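Local atomic coordinates of Card1 endonuclease domain-containing protein (PDB entry 1XMX), a protein that is of unknown function but has a Card1-like endonuclease domain of the PDDEXK clan and probably binds nucleic acid. Residues 169-174 against 262-267; 175-180 against 251-256. All coordinates share one frame; numbering follows the deposited sequence.

Contact 1: 169-174 against 262-267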
loop_
_atom_site.group_PDB
_atom_site.type_symbol
_atom_site.label_atom_id
_atom_site.label_comp_id
_atom_site.label_asym_id
_atom_site.label_seq_id
_atom_site.Cartn_x
_atom_site.Cartn_y
_atom_site.Cartn_z
ATOM N N GLN A 169 -5.889 19.480 16.649
ATOM C CA GLN A 169 -4.682 20.123 17.174
ATOM C C GLN A 169 -3.421 19.470 16.593
ATOM O O GLN A 169 -2.510 20.183 16.163
ATOM C CB GLN A 169 -4.576 20.037 18.707
ATOM C CG GLN A 169 -5.524 20.943 19.549
ATOM C CD GLN A 169 -5.688 22.352 18.994
ATOM O OE1 GLN A 169 -6.746 22.693 18.402
ATOM N NE2 GLN A 169 -4.661 23.155 19.121
ATOM N N LEU A 170 -3.373 18.135 16.560
ATOM C CA LEU A 170 -2.169 17.466 16.031
ATOM C C LEU A 170 -2.046 17.701 14.553
ATOM O O LEU A 170 -0.934 17.890 14.031
ATOM C CB LEU A 170 -2.154 15.961 16.340
ATOM C CG LEU A 170 -2.027 15.620 17.824
ATOM C CD1 LEU A 170 -1.835 14.125 17.950
ATOM C CD2 LEU A 170 -0.881 16.377 18.470
ATOM N N TYR A 171 -3.189 17.736 13.873
ATOM C CA TYR A 171 -3.203 18.041 12.448
ATOM C C TYR A 171 -2.726 19.470 12.132
ATOM O O TYR A 171 -1.892 19.727 11.218
ATOM C CB TYR A 171 -4.610 17.808 11.870
ATOM C CG TYR A 171 -4.755 18.399 10.505
ATOM C CD1 TYR A 171 -4.245 17.742 9.388
ATOM C CD2 TYR A 171 -5.370 19.650 10.331
ATOM C CE1 TYR A 171 -4.372 18.287 8.101
ATOM C CE2 TYR A 171 -5.508 20.225 9.042
ATOM C CZ TYR A 171 -4.992 19.537 7.941
ATOM O OH TYR A 171 -5.115 20.093 6.678
ATOM N N GLN A 172 -3.257 20.431 12.867
ATOM C CA GLN A 172 -2.927 21.792 12.547
ATOM C C GLN A 172 -1.457 22.067 12.967
ATOM O O GLN A 172 -0.730 22.819 12.321
ATOM C CB GLN A 172 -3.932 22.727 13.218
ATOM C CG GLN A 172 -5.376 22.422 12.876
ATOM C CD GLN A 172 -6.366 23.434 13.448
ATOM O OE1 GLN A 172 -6.118 24.032 14.482
ATOM N NE2 GLN A 172 -7.502 23.630 12.751
ATOM N N LEU A 173 -1.003 21.440 14.045
ATOM C CA LEU A 173 0.384 21.597 14.429
ATOM C C LEU A 173 1.305 21.118 13.297
ATOM O O LEU A 173 2.286 21.773 12.943
ATOM C CB LEU A 173 0.672 20.802 15.710
ATOM C CG LEU A 173 0.850 21.513 17.049
ATOM C CD1 LEU A 173 1.312 20.498 18.048
ATOM C CD2 LEU A 173 1.858 22.656 16.965
ATOM N N GLY A 174 0.966 19.957 12.736
ATOM C CA GLY A 174 1.737 19.383 11.637
ATOM C C GLY A 174 1.785 20.276 10.419
ATOM O O GLY A 174 2.836 20.421 9.820
ATOM N N VAL A 262 -4.073 12.387 3.491
ATOM C CA VAL A 262 -4.596 11.362 2.650
ATOM C C VAL A 262 -6.078 11.195 2.914
ATOM O O VAL A 262 -6.874 11.034 1.967
ATOM C CB VAL A 262 -3.867 9.994 2.849
ATOM C CG1 VAL A 262 -4.636 8.871 2.062
ATOM C CG2 VAL A 262 -2.420 10.059 2.365
ATOM N N LYS A 263 -6.453 11.209 4.186
ATOM C CA LYS A 263 -7.863 11.077 4.589
ATOM C C LYS A 263 -8.737 12.233 4.045
ATOM O O LYS A 263 -9.854 11.996 3.586
ATOM C CB LYS A 263 -7.984 10.968 6.107
ATOM C CG LYS A 263 -9.407 10.969 6.578
ATOM C CD LYS A 263 -9.493 11.056 8.088
ATOM C CE LYS A 263 -10.956 11.043 8.552
ATOM N NZ LYS A 263 -11.000 11.076 10.041
ATOM N N GLN A 264 -8.210 13.463 4.090
ATOM C CA GLN A 264 -8.812 14.604 3.378
ATOM C C GLN A 264 -8.965 14.469 1.873
ATOM O O GLN A 264 -10.017 14.816 1.316
ATOM C CB GLN A 264 -8.002 15.886 3.626
ATOM C CG GLN A 264 -8.328 16.458 4.905
ATOM C CD GLN A 264 -7.772 17.849 5.077
ATOM O OE1 GLN A 264 -7.593 18.615 4.098
ATOM N NE2 GLN A 264 -7.513 18.204 6.329
ATOM N N ILE A 265 -7.909 14.011 1.202
ATOM C CA ILE A 265 -7.946 13.824 -0.267
ATOM C C ILE A 265 -8.958 12.770 -0.603
ATOM O O ILE A 265 -9.675 12.879 -1.571
ATOM C CB ILE A 265 -6.562 13.416 -0.795
ATOM C CG1 ILE A 265 -5.589 14.581 -0.609
ATOM C CG2 ILE A 265 -6.638 13.005 -2.261
ATOM C CD1 ILE A 265 -4.112 14.200 -0.667
ATOM N N GLN A 266 -9.072 11.761 0.242
ATOM C CA GLN A 266 -9.958 10.620 -0.031
ATOM C C GLN A 266 -11.448 11.027 -0.006
ATOM O O GLN A 266 -12.281 10.426 -0.670
ATOM C CB GLN A 266 -9.659 9.514 0.979
ATOM C CG GLN A 266 -10.496 8.255 0.889
ATOM C CD GLN A 266 -10.239 7.330 2.058
ATOM O OE1 GLN A 266 -10.118 7.799 3.197
ATOM N NE2 GLN A 266 -10.152 6.019 1.799
ATOM N N ASP A 267 -11.777 12.055 0.758
ATOM C CA ASP A 267 -13.141 12.611 0.742
ATOM C C ASP A 267 -13.563 12.978 -0.687
ATOM O O ASP A 267 -14.721 12.906 -1.006
ATOM C CB ASP A 267 -13.229 13.861 1.636
ATOM C CG ASP A 267 -13.060 13.540 3.131
ATOM O OD1 ASP A 267 -13.348 12.395 3.538
ATOM O OD2 ASP A 267 -12.654 14.431 3.911
#

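Contact 2: 175-180 against 251-256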
loop_
_atom_site.group_PDB
_atom_site.type_symbol
_atom_site.label_atom_id
_atom_site.label_comp_id
_atom_site.label_asym_id
_atom_site.label_seq_id
_atom_site.Cartn_x
_atom_site.Cartn_y
_atom_site.Cartn_z
ATOM N N GLU A 175 0.640 20.841 10.041
ATOM C CA GLU A 175 0.551 21.827 8.938
ATOM C C GLU A 175 1.569 22.988 9.150
ATOM O O GLU A 175 2.240 23.440 8.213
ATOM C CB GLU A 175 -0.849 22.483 8.886
ATOM C CG GLU A 175 -2.067 21.733 8.282
ATOM C CD GLU A 175 -3.324 22.706 8.129
ATOM O OE1 GLU A 175 -3.686 23.427 9.096
ATOM O OE2 GLU A 175 -3.969 22.787 7.042
ATOM N N ARG A 176 1.633 23.496 10.376
ATOM C CA ARG A 176 2.492 24.632 10.663
ATOM C C ARG A 176 3.909 24.242 10.484
ATOM O O ARG A 176 4.694 25.005 9.964
ATOM C CB ARG A 176 2.384 25.120 12.113
ATOM C CG ARG A 176 0.991 25.445 12.660
ATOM C CD ARG A 176 0.287 26.436 11.857
ATOM N NE ARG A 176 0.967 27.721 11.696
ATOM C CZ ARG A 176 1.362 28.210 10.509
ATOM N NH1 ARG A 176 1.191 27.493 9.370
ATOM N NH2 ARG A 176 1.942 29.411 10.459
ATOM N N TRP A 177 4.252 23.088 11.025
ATOM C CA TRP A 177 5.647 22.658 10.987
ATOM C C TRP A 177 6.015 22.311 9.530
ATOM O O TRP A 177 7.068 22.701 9.061
ATOM C CB TRP A 177 5.889 21.495 11.940
ATOM C CG TRP A 177 5.718 21.891 13.450
ATOM C CD1 TRP A 177 5.524 23.160 13.965
ATOM C CD2 TRP A 177 5.733 20.994 14.589
ATOM N NE1 TRP A 177 5.429 23.100 15.348
ATOM C CE2 TRP A 177 5.542 21.788 15.754
ATOM C CE3 TRP A 177 5.882 19.600 14.731
ATOM C CZ2 TRP A 177 5.502 21.238 17.047
ATOM C CZ3 TRP A 177 5.835 19.033 16.042
ATOM C CH2 TRP A 177 5.660 19.865 17.175
ATOM N N ALA A 178 5.101 21.651 8.813
ATOM C CA ALA A 178 5.392 21.221 7.433
ATOM C C ALA A 178 5.583 22.444 6.544
ATOM O O ALA A 178 6.393 22.459 5.638
ATOM C CB ALA A 178 4.252 20.351 6.896
ATOM N N SER A 179 4.807 23.472 6.784
ATOM C CA SER A 179 4.812 24.616 5.867
ATOM C C SER A 179 5.913 25.648 6.169
ATOM O O SER A 179 6.121 26.562 5.390
ATOM C CB SER A 179 3.421 25.291 5.850
ATOM O OG SER A 179 3.246 26.067 7.028
ATOM N N ASN A 180 6.585 25.501 7.313
ATOM C CA ASN A 180 7.737 26.308 7.663
ATOM C C ASN A 180 8.874 25.352 7.957
ATOM O O ASN A 180 9.602 25.547 8.920
ATOM C CB ASN A 180 7.424 27.103 8.940
ATOM C CG ASN A 180 6.342 28.117 8.718
ATOM O OD1 ASN A 180 6.519 29.035 7.946
ATOM N ND2 ASN A 180 5.191 27.931 9.352
ATOM N N GLY A 251 8.809 12.943 16.259
ATOM C CA GLY A 251 8.922 12.884 14.799
ATOM C C GLY A 251 7.742 12.231 14.102
ATOM O O GLY A 251 7.619 12.301 12.883
ATOM N N GLU A 252 6.865 11.587 14.870
ATOM C CA GLU A 252 5.647 10.991 14.289
ATOM C C GLU A 252 4.655 12.021 13.803
ATOM O O GLU A 252 3.665 11.650 13.206
ATOM C CB GLU A 252 4.949 10.098 15.295
ATOM C CG GLU A 252 5.856 9.050 15.904
ATOM C CD GLU A 252 5.072 7.801 16.222
ATOM O OE1 GLU A 252 3.833 7.847 15.996
ATOM O OE2 GLU A 252 5.688 6.795 16.696
ATOM N N TRP A 253 4.909 13.315 14.071
ATOM C CA TRP A 253 4.060 14.379 13.539
ATOM C C TRP A 253 3.886 14.337 11.995
ATOM O O TRP A 253 2.833 14.697 11.463
ATOM C CB TRP A 253 4.574 15.764 13.974
ATOM C CG TRP A 253 5.848 16.174 13.348
ATOM C CD1 TRP A 253 7.088 15.958 13.843
ATOM C CD2 TRP A 253 6.031 16.871 12.090
ATOM N NE1 TRP A 253 8.028 16.470 12.996
ATOM C CE2 TRP A 253 7.416 17.029 11.910
ATOM C CE3 TRP A 253 5.157 17.394 11.125
ATOM C CZ2 TRP A 253 7.953 17.694 10.829
ATOM C CZ3 TRP A 253 5.695 18.034 10.021
ATOM C CH2 TRP A 253 7.070 18.186 9.881
ATOM N N LEU A 254 4.934 13.944 11.278
ATOM C CA LEU A 254 4.948 14.067 9.822
ATOM C C LEU A 254 4.132 12.948 9.197
ATOM O O LEU A 254 3.439 13.149 8.206
ATOM C CB LEU A 254 6.379 14.019 9.305
ATOM C CG LEU A 254 6.463 14.067 7.781
ATOM C CD1 LEU A 254 5.866 15.358 7.147
ATOM C CD2 LEU A 254 7.919 13.907 7.385
ATOM N N GLU A 255 4.202 11.762 9.771
ATOM C CA GLU A 255 3.413 10.623 9.238
ATOM C C GLU A 255 1.930 10.808 9.631
ATOM O O GLU A 255 1.046 10.398 8.916
ATOM C CB GLU A 255 3.958 9.287 9.732
ATOM C CG GLU A 255 4.052 9.192 11.283
ATOM C CD GLU A 255 4.751 7.928 11.760
ATOM O OE1 GLU A 255 5.475 7.274 10.979
ATOM O OE2 GLU A 255 4.616 7.571 12.929
ATOM N N THR A 256 1.686 11.333 10.818
ATOM C CA THR A 256 0.348 11.685 11.248
ATOM C C THR A 256 -0.320 12.709 10.335
ATOM O O THR A 256 -1.495 12.558 10.009
ATOM C CB THR A 256 0.398 12.281 12.677
ATOM O OG1 THR A 256 0.937 11.303 13.571
ATOM C CG2 THR A 256 -1.009 12.611 13.156
#

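Contact 1: 169-174 against 262-267
Y171 and Q264 reach toward each other from helices 164-179 and 243-266, and nothing else joins these two segments; their CA atoms, the nearest pair across the segments, are 11.2 Å apart. The tyrosine can be traced outward from its CB. Its first torsion sets CG anti to the backbone N (chi1 167°), which swings the ring off helix 164-179 and out to the glutamine. CB and CG only carry it there, and the meeting begins in the outer half of the ring. CE1 lies 3.6 Å from Q264 NE2, while CE2 is 3.9 Å from the same NE2. At CZ the separation from Q264 NE2 falls to 3.3 Å. The tip, Y171 OH, comes within 3.1 Å of NE2, with Q264 OE1 farther off at 3.9 Å from that hydroxyl. The amide therefore presents its nitrogen, set obliquely to the ring, with the two planes 50° apart. Q264 spans its share of the distance by running extended beyond CG, its CD 3.8 Å from Y171 OH. A formate, probably from the crystallisation liquor, lies close to the tyrosine side chain; Q264 also touches K372 of helix 371-380. This is a slight polar side-chain contact at the surface, reaching the C-terminal part of helix 243-266, which falls in the Card1-like endonuclease region and is consistent with a helix leading into the sheet of a PDDEXK core.

Contact 2: 175-180 against 251-256
The indoles of W177 and W253 meet nearly at right angles, their planes 84° apart, in a T-shaped (edge-to-face) pair. W177 supplies the edge: its CE3 comes down to 3.7 Å from CG of W253, and the centroid of the W177 six-membered ring sits 5.1 Å from that of the W253 five-membered ring. The same face of W253 receives a second contact farther along. There the CB of W177 stands 4.1 Å from the centroid of the W253 six-membered ring, only 18° off its normal, a clear CH-pi contact. One tryptophan thus holds both rings of the other, edge on one and methylene on the next. A178 fills in beyond it, with its CB 4.1 Å from W253 CZ3. The opposite face of W253 is backed by its own neighbour L254, whose CB lies 3.9 Å above the ring plane and over its centre. A chi1 of 70°, with CG between backbone N and carbonyl carbon, directs the W253 indole across to helix 164-179. The polar end of W177 is satisfied elsewhere, NE1 hydrogen-bonding to OD2 of D224. The three touching residues are buried: L188 of helix 181-201 touches both tryptophans, L221 and L225 of helix 216-227 pack on W177, and F344, just past strand 338-343, meets W253 edge-to-face.

How the contacts relate
From the N terminus the chain first builds the parallel-rich sheet of strands 4-9 to 136-137, then enters helix 164-179, which supplies the first half of both contacts, 169-174 before 175-180. About sixty residues follow, mostly helical with the small sheet 205-207, 231-234 and 237-240, before helix 243-266 returns. Contact 2 closes that excursion first, at 251-256; contact 1 closes the wider one a few turns later, at 262-267, so the smaller loop lies within the larger. The two adjoin, G174 O being 3.7 Å from W253 CZ3. Together they join the helical middle region to the nuclease domain, through a buried aromatic core and a small polar contact at the surface.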